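Local coordinates for teicoplanin pseudoaglycone deacetylases Orf2 (Actinoplanes teichomyceticus, PDB 3DFF), which is a zinc-dependent deacetylase that probably removes an acetyl group from the teicoplanin pseudoaglycone during assembly of the antibiotic, at residues S14-D19 with H161-A166; F24-A29 with G258-T263; N37-T42 with A89-R94; D131-V136 with R168-F173; V182-D187 with W265-S270. All blocks are in the same frame, centred on the assembly; numbering follows the deposited sequence.

Contact 1: residues S14-D19 with H161-A166; sequences SPHLDD and HPDHEA. With ZN (zinc ion), chain B.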
# COMPACT_ATOMS: atom_id res chain seq x y z
N SER A 14 -0.29 -1.58 4.78
CA SER A 14 -0.46 -1.51 3.34
C SER A 14 -1.86 -0.98 2.99
O SER A 14 -2.84 -1.45 3.56
CB SER A 14 -0.28 -2.90 2.75
OG SER A 14 -0.25 -2.84 1.33
N PRO A 15 -1.97 -0.03 2.05
CA PRO A 15 -3.31 0.40 1.63
C PRO A 15 -4.07 -0.76 1.00
O PRO A 15 -5.19 -1.06 1.43
CB PRO A 15 -3.06 1.52 0.59
CG PRO A 15 -1.64 1.83 0.68
CD PRO A 15 -0.90 0.69 1.33
N HIS A 16 -3.47 -1.40 -0.01
CA HIS A 16 -4.14 -2.46 -0.77
C HIS A 16 -3.37 -3.75 -0.69
O HIS A 16 -2.23 -3.78 -0.22
CB HIS A 16 -4.24 -2.09 -2.25
CG HIS A 16 -4.99 -0.83 -2.50
ND1 HIS A 16 -4.41 0.26 -3.13
CD2 HIS A 16 -6.27 -0.49 -2.24
CE1 HIS A 16 -5.32 1.22 -3.24
NE2 HIS A 16 -6.44 0.80 -2.69
N LEU A 17 -4.00 -4.82 -1.17
CA LEU A 17 -3.41 -6.15 -1.19
C LEU A 17 -2.40 -6.26 -2.34
O LEU A 17 -2.73 -6.75 -3.43
CB LEU A 17 -4.52 -7.21 -1.27
CG LEU A 17 -5.51 -7.20 -0.09
CD1 LEU A 17 -6.81 -7.85 -0.45
CD2 LEU A 17 -4.89 -7.93 1.14
N ASP A 18 -1.19 -5.78 -2.07
CA ASP A 18 -0.03 -5.80 -2.98
C ASP A 18 0.99 -4.72 -2.65
O ASP A 18 2.17 -4.88 -2.94
CB ASP A 18 -0.41 -5.72 -4.46
CG ASP A 18 -1.24 -4.45 -4.81
OD1 ASP A 18 -1.47 -3.57 -3.97
OD2 ASP A 18 -1.70 -4.39 -5.98
N ASP A 19 0.56 -3.61 -2.06
CA ASP A 19 1.42 -2.42 -2.02
C ASP A 19 2.67 -2.63 -1.17
O ASP A 19 3.76 -2.23 -1.57
CB ASP A 19 0.66 -1.18 -1.51
CG ASP A 19 -0.36 -0.68 -2.50
OD1 ASP A 19 0.00 -0.36 -3.65
OD2 ASP A 19 -1.55 -0.58 -2.13
N HIS A 161 -3.14 8.08 -4.88
CA HIS A 161 -4.34 7.23 -4.82
C HIS A 161 -5.05 7.56 -3.50
O HIS A 161 -4.42 7.55 -2.42
CB HIS A 161 -4.02 5.74 -4.88
CG HIS A 161 -5.25 4.88 -4.95
ND1 HIS A 161 -5.55 4.10 -6.05
CD2 HIS A 161 -6.25 4.68 -4.06
CE1 HIS A 161 -6.68 3.46 -5.83
NE2 HIS A 161 -7.13 3.80 -4.63
N PRO A 162 -6.35 7.88 -3.55
CA PRO A 162 -7.06 8.28 -2.32
C PRO A 162 -6.91 7.28 -1.16
O PRO A 162 -6.85 7.69 0.02
CB PRO A 162 -8.52 8.35 -2.77
CG PRO A 162 -8.48 8.53 -4.26
CD PRO A 162 -7.20 7.95 -4.76
N ASP A 163 -6.89 5.99 -1.48
CA ASP A 163 -6.76 4.96 -0.47
C ASP A 163 -5.37 4.99 0.14
O ASP A 163 -5.19 4.67 1.32
CB ASP A 163 -7.02 3.57 -1.06
CG ASP A 163 -8.49 3.33 -1.42
OD1 ASP A 163 -9.36 4.09 -0.94
OD2 ASP A 163 -8.77 2.36 -2.15
N HIS A 164 -4.37 5.33 -0.67
CA HIS A 164 -2.99 5.45 -0.18
C HIS A 164 -2.86 6.65 0.73
O HIS A 164 -2.22 6.57 1.79
CB HIS A 164 -2.00 5.57 -1.34
CG HIS A 164 -1.74 4.27 -2.03
ND1 HIS A 164 -0.48 3.87 -2.41
CD2 HIS A 164 -2.58 3.27 -2.40
CE1 HIS A 164 -0.55 2.67 -2.98
NE2 HIS A 164 -1.82 2.29 -2.99
N GLU A 165 -3.47 7.77 0.33
CA GLU A 165 -3.46 8.97 1.19
C GLU A 165 -4.21 8.74 2.50
O GLU A 165 -3.72 9.16 3.55
CB GLU A 165 -4.02 10.18 0.43
CG GLU A 165 -3.15 10.53 -0.75
CD GLU A 165 -3.52 11.83 -1.44
OE1 GLU A 165 -4.64 12.34 -1.22
OE2 GLU A 165 -2.68 12.33 -2.21
N ALA A 166 -5.36 8.09 2.45
CA ALA A 166 -6.11 7.78 3.69
C ALA A 166 -5.30 6.90 4.63
O ALA A 166 -5.27 7.14 5.85
CB ALA A 166 -7.43 7.11 3.35
ZN ZN B . -2.43 0.40 -3.79
O HOH W 1 -2.54 -1.42 -4.85
O HOH W 2 -2.79 1.38 -5.50
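His164 and His16 meet at a zinc ion, with Pro15 packed against the first of them. His164 NE2 binds the zinc at 2.1 Å, and CG of Pro15 sits almost over the middle of the His164 ring, 3.6 Å from its centroid, in a CH-pi contact. CG opposite the carbonyl carbon (chi1 -59°) swings the His16 ring toward the zinc, which ND1 binds, also at 2.1 Å. Its other nitrogen, NE2, sends a nearly straight hydrogen bond (170°) in the ring plane to the anti lone pair of Asp163 OD2, 2.9 Å away, so the ring is held at both nitrogens. The CE1 corner of His16 points at the face of His161 in a T-shaped pair. Asp19 grips the zinc unevenly, OD2 at 2.1 Å and OD1 at 2.6 Å, and two waters complete the shell; Asp18 OD1 accepts a hydrogen bond from one of them. This His-Asp-His site is characteristic of the PIG-L de-N-acetylase family. Around it, Asp187 holds His164 ND1, and Asp163 is itself held by Arg101 and Ser98. The two segments lie where strand 9-14 runs into helix 19-33 and where helix 162-178 begins, with Cys155 of strand 151-155 against both Pro15 and His164.

Contact 2: residues F24-A29 with G258-T263; sequences FGAGLA and GGYGET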
# COMPACT_ATOMS: atom_id res chain seq x y z
N PHE A 24 8.05 -2.73 -0.45
CA PHE A 24 8.86 -2.94 0.76
C PHE A 24 9.11 -4.43 1.02
O PHE A 24 9.55 -4.80 2.11
CB PHE A 24 8.15 -2.25 1.95
CG PHE A 24 9.01 -2.10 3.20
CD1 PHE A 24 10.24 -1.45 3.16
CD2 PHE A 24 8.55 -2.57 4.42
CE1 PHE A 24 11.02 -1.30 4.32
CE2 PHE A 24 9.31 -2.43 5.58
CZ PHE A 24 10.54 -1.80 5.54
N GLY A 25 8.85 -5.27 0.02
CA GLY A 25 8.95 -6.71 0.19
C GLY A 25 10.36 -7.13 0.58
O GLY A 25 10.53 -8.03 1.40
N ALA A 26 11.37 -6.49 -0.01
CA ALA A 26 12.76 -6.80 0.35
C ALA A 26 13.02 -6.46 1.82
O ALA A 26 13.59 -7.27 2.55
CB ALA A 26 13.75 -6.08 -0.57
N GLY A 27 12.59 -5.27 2.24
CA GLY A 27 12.66 -4.83 3.65
C GLY A 27 11.95 -5.76 4.62
O GLY A 27 12.48 -6.07 5.70
N LEU A 28 10.75 -6.19 4.26
CA LEU A 28 9.99 -7.11 5.09
C LEU A 28 10.72 -8.45 5.25
O LEU A 28 10.81 -8.98 6.37
CB LEU A 28 8.61 -7.36 4.49
CG LEU A 28 7.69 -6.14 4.49
CD1 LEU A 28 6.47 -6.43 3.64
CD2 LEU A 28 7.28 -5.75 5.92
N ALA A 29 11.21 -8.98 4.13
CA ALA A 29 11.90 -10.27 4.11
C ALA A 29 13.20 -10.18 4.93
O ALA A 29 13.53 -11.11 5.68
CB ALA A 29 12.19 -10.69 2.69
N GLY A 258 25.58 -0.05 -6.25
CA GLY A 258 24.88 -0.89 -5.29
C GLY A 258 24.17 -2.07 -5.91
O GLY A 258 24.30 -2.35 -7.10
N GLY A 259 23.43 -2.79 -5.08
CA GLY A 259 22.57 -3.87 -5.55
C GLY A 259 21.15 -3.36 -5.47
O GLY A 259 20.90 -2.15 -5.61
N TYR A 260 20.21 -4.26 -5.23
CA TYR A 260 18.82 -3.86 -5.12
C TYR A 260 18.58 -3.11 -3.81
O TYR A 260 19.33 -3.27 -2.84
CB TYR A 260 17.89 -5.07 -5.26
CG TYR A 260 16.45 -4.66 -5.42
CD1 TYR A 260 16.00 -4.06 -6.60
CD2 TYR A 260 15.56 -4.80 -4.35
CE1 TYR A 260 14.69 -3.65 -6.74
CE2 TYR A 260 14.24 -4.39 -4.48
CZ TYR A 260 13.82 -3.81 -5.67
OH TYR A 260 12.53 -3.39 -5.81
N GLY A 261 17.54 -2.28 -3.77
CA GLY A 261 17.25 -1.54 -2.56
C GLY A 261 15.88 -0.87 -2.65
O GLY A 261 15.27 -0.83 -3.71
N GLU A 262 15.43 -0.36 -1.51
CA GLU A 262 14.15 0.32 -1.40
C GLU A 262 14.35 1.61 -0.64
O GLU A 262 15.08 1.65 0.36
CB GLU A 262 13.14 -0.58 -0.69
CG GLU A 262 12.70 -1.78 -1.52
CD GLU A 262 12.10 -2.93 -0.72
OE1 GLU A 262 11.42 -3.77 -1.34
OE2 GLU A 262 12.34 -3.01 0.51
N THR A 263 13.70 2.67 -1.12
CA THR A 263 13.76 3.99 -0.50
C THR A 263 12.66 4.17 0.54
O THR A 263 11.48 3.92 0.25
CB THR A 263 13.68 5.08 -1.59
OG1 THR A 263 14.80 4.93 -2.48
CG2 THR A 263 13.72 6.48 -1.00
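Glu262 brings its carboxylate up to Ala26 and Gly27 of helix 19-33, and two hydrogen bonds carry the contact. Glu262 OE1 accepts from Ala26 N at 3.0 Å. The second oxygen, Glu262 OE2, accepts from Gly27 N at 2.9 Å. Both donors come from the syn side, each 22° out of the carboxylate plane, which holds the group against rotation about its last bond. An extended chain beyond CG, with chi2 at 160°, carries the carboxylate this far from the loop. As for charge, OE1 also forms a salt bridge with Lys222, whose NZ is bonded to Tyr260 OH as well; the lysine would be expected to stabilise the buried carboxylate. Van der Waals contacts fill in the rest. Ala26 CB lies 3.4 Å from Glu262 OE1 and 4.3 Å from Tyr260 CE2, at the edge of that ring. CD1 of Phe24 approaches Glu262 OE2 to 3.7 Å. Neither Ala26 N nor Gly27 N is bonded to the preceding turn, and the helix is kinked there. The arrangement is thus a side-chain carboxylate bound by consecutive main-chain N-H groups at a helix kink, tying the first helix of the PIG-L fold to the loop that enters strand 263-269.

Contact 3: residues N37-T42 with A89-R94; sequences NVLVYT and AHRHGR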
# COMPACT_ATOMS: atom_id res chain seq x y z
N ASN A 37 9.75 -9.62 14.61
CA ASN A 37 8.37 -10.08 14.50
C ASN A 37 7.68 -9.13 13.52
O ASN A 37 7.57 -7.93 13.80
CB ASN A 37 7.69 -10.05 15.87
CG ASN A 37 6.30 -10.68 15.86
OD1 ASN A 37 5.86 -11.28 14.87
ND2 ASN A 37 5.60 -10.54 16.98
N VAL A 38 7.26 -9.65 12.37
CA VAL A 38 6.76 -8.82 11.27
C VAL A 38 5.29 -9.11 10.99
O VAL A 38 4.90 -10.28 10.81
CB VAL A 38 7.59 -9.02 9.97
CG1 VAL A 38 7.10 -8.09 8.85
CG2 VAL A 38 9.10 -8.78 10.25
N LEU A 39 4.49 -8.05 10.96
CA LEU A 39 3.07 -8.14 10.64
C LEU A 39 2.72 -7.11 9.58
O LEU A 39 3.00 -5.93 9.76
CB LEU A 39 2.21 -7.90 11.88
CG LEU A 39 0.67 -7.98 11.72
CD1 LEU A 39 0.23 -9.35 11.25
CD2 LEU A 39 0.01 -7.60 13.03
N VAL A 40 2.08 -7.58 8.51
CA VAL A 40 1.66 -6.70 7.41
C VAL A 40 0.15 -6.62 7.45
O VAL A 40 -0.54 -7.59 7.12
CB VAL A 40 2.17 -7.21 6.07
CG1 VAL A 40 1.69 -6.31 4.92
CG2 VAL A 40 3.72 -7.30 6.09
N TYR A 41 -0.34 -5.46 7.88
CA TYR A 41 -1.78 -5.19 7.99
C TYR A 41 -2.21 -4.43 6.75
O TYR A 41 -1.65 -3.38 6.46
CB TYR A 41 -2.04 -4.35 9.24
CG TYR A 41 -3.40 -3.67 9.32
CD1 TYR A 41 -4.58 -4.43 9.34
CD2 TYR A 41 -3.51 -2.28 9.37
CE1 TYR A 41 -5.83 -3.81 9.41
CE2 TYR A 41 -4.76 -1.64 9.44
CZ TYR A 41 -5.92 -2.42 9.46
OH TYR A 41 -7.15 -1.82 9.53
N THR A 42 -3.20 -4.96 6.04
CA THR A 42 -3.74 -4.25 4.88
C THR A 42 -5.08 -3.61 5.26
O THR A 42 -6.00 -4.30 5.69
CB THR A 42 -3.91 -5.18 3.69
OG1 THR A 42 -2.64 -5.75 3.34
CG2 THR A 42 -4.48 -4.41 2.47
N ALA A 89 3.81 -12.48 8.65
CA ALA A 89 2.39 -12.56 9.04
C ALA A 89 1.52 -11.51 8.34
O ALA A 89 2.01 -10.44 7.96
CB ALA A 89 2.24 -12.39 10.56
N HIS A 90 0.23 -11.82 8.21
CA HIS A 90 -0.73 -10.92 7.54
C HIS A 90 -1.89 -10.63 8.46
O HIS A 90 -2.20 -11.44 9.35
CB HIS A 90 -1.28 -11.59 6.27
CG HIS A 90 -2.00 -12.88 6.54
ND1 HIS A 90 -3.36 -12.96 6.71
CD2 HIS A 90 -1.53 -14.14 6.68
CE1 HIS A 90 -3.71 -14.22 6.94
NE2 HIS A 90 -2.61 -14.95 6.94
N ARG A 91 -2.56 -9.50 8.22
CA ARG A 91 -3.80 -9.13 8.90
C ARG A 91 -4.65 -8.33 7.91
O ARG A 91 -4.21 -7.29 7.41
CB ARG A 91 -3.52 -8.31 10.16
CG ARG A 91 -4.77 -7.91 10.95
CD ARG A 91 -4.40 -7.45 12.33
NE ARG A 91 -5.54 -7.01 13.12
CZ ARG A 91 -5.67 -7.22 14.43
NH1 ARG A 91 -4.74 -7.90 15.09
NH2 ARG A 91 -6.73 -6.77 15.08
N HIS A 92 -5.85 -8.81 7.65
CA HIS A 92 -6.70 -8.20 6.62
C HIS A 92 -7.79 -7.33 7.23
O HIS A 92 -8.70 -7.82 7.92
CB HIS A 92 -7.27 -9.28 5.72
CG HIS A 92 -6.25 -9.96 4.86
ND1 HIS A 92 -6.42 -11.22 4.34
CD2 HIS A 92 -5.03 -9.54 4.45
CE1 HIS A 92 -5.36 -11.54 3.62
NE2 HIS A 92 -4.49 -10.55 3.68
N GLY A 93 -7.71 -6.03 6.96
CA GLY A 93 -8.62 -5.03 7.53
C GLY A 93 -10.02 -5.05 6.93
O GLY A 93 -10.29 -5.83 5.99
N ARG A 94 -10.88 -4.19 7.46
CA ARG A 94 -12.31 -4.19 7.19
C ARG A 94 -12.75 -3.16 6.16
O ARG A 94 -13.92 -3.12 5.78
CB ARG A 94 -13.07 -3.88 8.51
CG ARG A 94 -12.94 -2.46 8.99
CD ARG A 94 -13.76 -2.25 10.26
NE ARG A 94 -13.32 -1.09 11.01
CZ ARG A 94 -13.92 0.09 11.02
NH1 ARG A 94 -15.02 0.33 10.30
NH2 ARG A 94 -13.40 1.05 11.78
O HOH W 3 -9.47 -3.01 9.91
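Strands 37-42 and 89-92 run parallel, their axes 4.6 Å apart and 25° from alignment, with Leu39, Val40, Tyr41 and Thr42 paired to Ala89, His90, Arg91 and His92. Five backbone hydrogen bonds join them, from Ala89 N to Val38 O at one end to Gly93 N to Thr42 O, 2.7 Å, at the other. On the face carrying Leu39 and Tyr41, Leu39 CD1 touches Ala89 CB at 3.7 Å. Tyr41 has CG opposite the backbone nitrogen (chi1 165°), which carries the ring along the neighbouring strand: its CD1 meets Arg91 CG at 3.8 Å and its CE1 meets Gly93 CA at 3.6 Å. Beyond, Tyr41 OH is 2.6 Å from a water that accepts from Arg94 N. Helix 126-147 packs on this face, and its Glu146 forms a salt bridge with Arg91. Val40, Thr42, His90 and His92 occupy the other face, toward helices 19-33 and 71-85, where His92 is bonded to Asp79. His90 has been seen as a zinc ligand, though no zinc is bound to it here. Strand 89-92, outermost in the sheet, is joined to strand 37-42 mainly by main-chain bonds, while Arg91 and His92 are tied to helices on the two faces.

Contact 4: residues D131-V136 with R168-F173; sequences DLVGEV and RDAALF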
# COMPACT_ATOMS: atom_id res chain seq x y z
N ASP A 131 -13.96 11.38 8.09
CA ASP A 131 -14.56 10.25 8.80
C ASP A 131 -13.85 8.93 8.49
O ASP A 131 -13.52 8.16 9.40
CB ASP A 131 -16.05 10.14 8.48
CG ASP A 131 -16.87 11.26 9.11
OD1 ASP A 131 -16.34 12.02 9.97
OD2 ASP A 131 -18.05 11.39 8.74
N LEU A 132 -13.60 8.66 7.21
CA LEU A 132 -12.87 7.47 6.83
C LEU A 132 -11.47 7.42 7.46
O LEU A 132 -11.10 6.42 8.04
CB LEU A 132 -12.77 7.34 5.30
CG LEU A 132 -11.89 6.20 4.79
CD1 LEU A 132 -12.38 4.81 5.22
CD2 LEU A 132 -11.80 6.30 3.28
N VAL A 133 -10.72 8.52 7.37
CA VAL A 133 -9.38 8.52 7.94
C VAL A 133 -9.46 8.30 9.44
O VAL A 133 -8.65 7.55 10.00
CB VAL A 133 -8.62 9.82 7.62
CG1 VAL A 133 -7.33 9.90 8.45
CG2 VAL A 133 -8.33 9.89 6.12
N GLY A 134 -10.45 8.91 10.07
CA GLY A 134 -10.66 8.71 11.51
C GLY A 134 -10.91 7.26 11.88
O GLY A 134 -10.33 6.73 12.85
N GLU A 135 -11.76 6.58 11.11
CA GLU A 135 -12.03 5.17 11.34
C GLU A 135 -10.79 4.32 11.15
O GLU A 135 -10.53 3.43 11.94
CB GLU A 135 -13.14 4.68 10.41
CG GLU A 135 -14.50 5.32 10.70
CD GLU A 135 -15.27 4.63 11.80
OE1 GLU A 135 -14.89 3.51 12.20
OE2 GLU A 135 -16.28 5.22 12.26
N VAL A 136 -10.03 4.58 10.08
CA VAL A 136 -8.82 3.81 9.85
C VAL A 136 -7.84 4.03 11.00
O VAL A 136 -7.20 3.08 11.46
CB VAL A 136 -8.18 4.17 8.50
CG1 VAL A 136 -6.89 3.37 8.30
CG2 VAL A 136 -9.15 3.85 7.36
N ARG A 168 -1.99 6.51 4.75
CA ARG A 168 -0.81 7.22 5.21
C ARG A 168 -1.19 8.18 6.32
O ARG A 168 -0.59 8.16 7.40
CB ARG A 168 -0.14 7.96 4.05
CG ARG A 168 1.03 8.85 4.50
CD ARG A 168 1.33 9.92 3.47
NE ARG A 168 0.22 10.86 3.33
CZ ARG A 168 0.02 11.64 2.27
NH1 ARG A 168 0.85 11.60 1.22
NH2 ARG A 168 -1.03 12.44 2.23
N ASP A 169 -2.23 8.98 6.08
CA ASP A 169 -2.65 10.00 7.05
C ASP A 169 -3.11 9.31 8.35
O ASP A 169 -2.68 9.69 9.43
CB ASP A 169 -3.76 10.89 6.47
CG ASP A 169 -3.27 11.78 5.33
OD1 ASP A 169 -2.05 11.79 5.01
OD2 ASP A 169 -4.09 12.53 4.77
N ALA A 170 -3.95 8.29 8.23
CA ALA A 170 -4.42 7.56 9.43
C ALA A 170 -3.24 6.98 10.22
O ALA A 170 -3.22 7.06 11.45
CB ALA A 170 -5.34 6.44 9.03
N ALA A 171 -2.27 6.40 9.53
CA ALA A 171 -1.06 5.87 10.20
C ALA A 171 -0.26 6.97 10.91
O ALA A 171 0.25 6.75 12.02
CB ALA A 171 -0.17 5.09 9.23
N LEU A 172 -0.15 8.14 10.28
CA LEU A 172 0.59 9.27 10.88
C LEU A 172 -0.12 9.71 12.17
O LEU A 172 0.53 9.89 13.21
CB LEU A 172 0.71 10.44 9.91
CG LEU A 172 1.64 10.16 8.72
CD1 LEU A 172 1.71 11.42 7.83
CD2 LEU A 172 3.05 9.72 9.11
N PHE A 173 -1.44 9.85 12.10
CA PHE A 173 -2.21 10.27 13.27
C PHE A 173 -2.11 9.24 14.39
O PHE A 173 -1.86 9.62 15.56
CB PHE A 173 -3.69 10.52 12.91
CG PHE A 173 -3.89 11.58 11.86
CD1 PHE A 173 -3.02 12.66 11.73
CD2 PHE A 173 -5.00 11.53 11.00
CE1 PHE A 173 -3.23 13.64 10.76
CE2 PHE A 173 -5.21 12.50 10.04
CZ PHE A 173 -4.32 13.56 9.91
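Asp169, whose CB lies 4.2 Å from Val133 CG1, has an oxygen held twice: its OD1 accepts from Arg168 NE at 3.0 Å and from Arg168 NH2, also at 3.0 Å. The guanidinium comes side-on, with OD1 in its plane, and both nitrogens reach the oxygen from the same face of the carboxylate. Arg168 NH1 goes on to the backbone oxygen of Ala156, so the ion pair is anchored beyond the helix. Between the helices the contact is apolar. Ala170 is its middle: CB rests 3.5 Å from Val136 CG1 and 3.6 Å from the backbone oxygen of Val133. With a single methyl at that position, the axes of the two helical segments approach to 8.4 Å, crossing at -51°. They belong to helices 126-147 and 162-178, the helices before and after strand 151-155, which pack against each other on one side of the sheet in this alpha/beta PIG-L fold. Val133 sends CG1 opposite its own backbone nitrogen (chi1 169°) and over to the far helix, where the methyl meets the edge of the Phe173 ring, 3.7 Å from CE2. The backbone oxygen of Asp169, a turn earlier in the helix, lies against one face of that ring, toward its rim. Farther along helix 126-147, Ala137 and Ile140 continue the packing on Ala170, and Phe204 of strand 204-211 touches Phe173.

Contact 5: residues V182-D187 with W265-S270; sequences VRLWED and WPVVRS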
# COMPACT_ATOMS: atom_id res chain seq x y z
N VAL A 182 7.64 6.03 12.92
CA VAL A 182 7.02 5.67 11.64
C VAL A 182 7.91 6.10 10.47
O VAL A 182 8.59 7.11 10.54
CB VAL A 182 5.60 6.27 11.54
CG1 VAL A 182 5.62 7.79 11.49
CG2 VAL A 182 4.83 5.67 10.35
N ARG A 183 7.89 5.29 9.41
CA ARG A 183 8.61 5.60 8.17
C ARG A 183 7.63 5.40 7.03
O ARG A 183 6.64 4.68 7.20
CB ARG A 183 9.81 4.68 7.96
CG ARG A 183 10.88 4.72 9.06
CD ARG A 183 12.03 3.79 8.74
NE ARG A 183 12.82 4.23 7.59
CZ ARG A 183 13.79 5.14 7.65
NH1 ARG A 183 14.10 5.73 8.80
NH2 ARG A 183 14.44 5.48 6.54
N LEU A 184 7.89 6.07 5.91
CA LEU A 184 7.08 5.85 4.71
C LEU A 184 7.95 5.22 3.64
O LEU A 184 9.09 5.63 3.46
CB LEU A 184 6.54 7.17 4.18
CG LEU A 184 5.83 8.07 5.19
CD1 LEU A 184 5.27 9.31 4.50
CD2 LEU A 184 4.72 7.32 5.93
N TRP A 185 7.40 4.27 2.90
CA TRP A 185 8.14 3.71 1.77
C TRP A 185 7.78 4.44 0.50
O TRP A 185 6.73 5.09 0.40
CB TRP A 185 7.89 2.20 1.61
CG TRP A 185 6.46 1.82 1.33
CD1 TRP A 185 5.68 2.21 0.27
CD2 TRP A 185 5.64 0.96 2.13
NE1 TRP A 185 4.41 1.64 0.37
CE2 TRP A 185 4.37 0.88 1.51
CE3 TRP A 185 5.85 0.26 3.33
CZ2 TRP A 185 3.32 0.09 2.04
CZ3 TRP A 185 4.79 -0.50 3.87
CH2 TRP A 185 3.56 -0.58 3.21
N GLU A 186 8.65 4.32 -0.49
CA GLU A 186 8.39 4.89 -1.80
C GLU A 186 7.42 3.98 -2.54
O GLU A 186 7.75 2.81 -2.79
CB GLU A 186 9.73 5.01 -2.55
CG GLU A 186 9.60 5.72 -3.86
CD GLU A 186 10.91 5.75 -4.63
OE1 GLU A 186 11.65 4.74 -4.61
OE2 GLU A 186 11.19 6.80 -5.25
N ASP A 187 6.22 4.49 -2.86
CA ASP A 187 5.20 3.63 -3.49
C ASP A 187 5.71 3.12 -4.83
O ASP A 187 6.05 3.93 -5.69
CB ASP A 187 3.87 4.36 -3.72
CG ASP A 187 3.35 5.06 -2.49
OD1 ASP A 187 2.22 4.72 -2.07
OD2 ASP A 187 4.04 5.96 -1.95
N TRP A 265 11.57 6.97 4.09
CA TRP A 265 11.85 8.21 4.79
C TRP A 265 11.28 8.13 6.19
O TRP A 265 10.16 7.62 6.36
CB TRP A 265 11.18 9.40 4.12
CG TRP A 265 11.60 9.68 2.73
CD1 TRP A 265 12.60 10.51 2.33
CD2 TRP A 265 11.00 9.16 1.54
NE1 TRP A 265 12.67 10.54 0.95
CE2 TRP A 265 11.70 9.71 0.44
CE3 TRP A 265 9.94 8.28 1.29
CZ2 TRP A 265 11.37 9.41 -0.88
CZ3 TRP A 265 9.60 7.98 -0.04
CH2 TRP A 265 10.33 8.55 -1.10
N PRO A 266 12.01 8.65 7.19
CA PRO A 266 11.37 8.73 8.51
C PRO A 266 10.40 9.90 8.50
O PRO A 266 10.62 10.87 7.78
CB PRO A 266 12.55 9.02 9.44
CG PRO A 266 13.52 9.79 8.57
CD PRO A 266 13.39 9.19 7.19
N VAL A 267 9.31 9.81 9.26
CA VAL A 267 8.40 10.92 9.41
C VAL A 267 8.59 11.51 10.81
O VAL A 267 8.50 10.79 11.81
CB VAL A 267 6.92 10.51 9.29
CG1 VAL A 267 6.05 11.75 9.23
CG2 VAL A 267 6.74 9.69 8.04
N VAL A 268 8.87 12.80 10.84
CA VAL A 268 9.12 13.48 12.10
C VAL A 268 8.17 14.67 12.22
O VAL A 268 7.47 15.03 11.27
CB VAL A 268 10.60 13.89 12.22
CG1 VAL A 268 11.51 12.66 12.10
CG2 VAL A 268 10.94 14.95 11.15
N ARG A 269 8.12 15.29 13.40
CA ARG A 269 7.30 16.47 13.58
C ARG A 269 7.99 17.71 13.03
O ARG A 269 9.22 17.89 13.19
CB ARG A 269 6.95 16.65 15.07
CG ARG A 269 6.12 15.50 15.62
CD ARG A 269 4.73 15.48 15.01
NE ARG A 269 3.96 16.65 15.40
CZ ARG A 269 2.74 16.96 14.98
NH1 ARG A 269 2.09 16.19 14.12
NH2 ARG A 269 2.15 18.06 15.43
N SER A 270 7.20 18.56 12.39
CA SER A 270 7.69 19.81 11.85
C SER A 270 8.14 20.73 12.98
O SER A 270 7.64 20.60 14.11
CB SER A 270 6.59 20.50 11.05
OG SER A 270 6.22 19.71 9.94
O HOH W 4 8.56 8.82 13.65
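Two side-chain torsions place the groups that meet here: a bend at chi3 (68°) folds the Arg183 guanidinium back over the Trp265-Pro266 peptide, and Trp265, with CG opposite its carbonyl carbon (chi1 -62°), carries its indole toward Glu186. Strands 182-185 and 263-269 are antiparallel neighbours in the mixed sheet, and here the parallel core of the PIG-L fold passes into its antiparallel edge. Leu184 and Trp265 form the hydrogen-bonded pair, Leu184 N to Trp265 O at 2.8 Å and Trp265 N to Leu184 O at 2.9 Å. Next comes the non-hydrogen-bonded pair of Arg183 with Pro266. Past it, Val267 N gives a nearly straight bond (173°) to Val182 O. The guanidinium of Arg183 has one face over Trp265 C and Pro266 N, its NH1 3.7 Å from Pro266 CB, and NH2 is bonded to Thr264. On the face of Leu184 and Trp265, Val267 packs against Leu184: Val267 CG2 lies 3.4 Å from Leu184 CG, tighter than usual for two carbons. Val267 CB meets Val182 CG1 at 3.7 Å, and Leu172 of helix 162-178 backs this valine pair. Glu186, seen as a zinc ligand but metal-free here, is held by His250 and sets CB 3.9 Å from Trp265 CH2. At the far end a water accepts from Val182 N and donates to Val267 O, which is 2.7 Å from it.

From the N terminus, contact 1 opens at the end of strand 9-14 and closes at the start of helix 162-178. Contact 2 opens soon afterwards on helix 19-33 and closes only at 258-263, so it crosses contact 1 and spans most of the chain. Contact 3 lies wholly within both loops and joins one edge of the sheet; Ser14 N bonds to Tyr41 O next to it. Contact 4, also wholly within contact 2, crosses contact 1, sharing helix 162-178, and is linked to contact 3 by Arg94 and Glu135. Contact 5 opens after contacts 1, 3 and 4 have closed, crosses contact 2, and ties the C-terminal strand to the sheet, with Asp187 reaching back to contact 1.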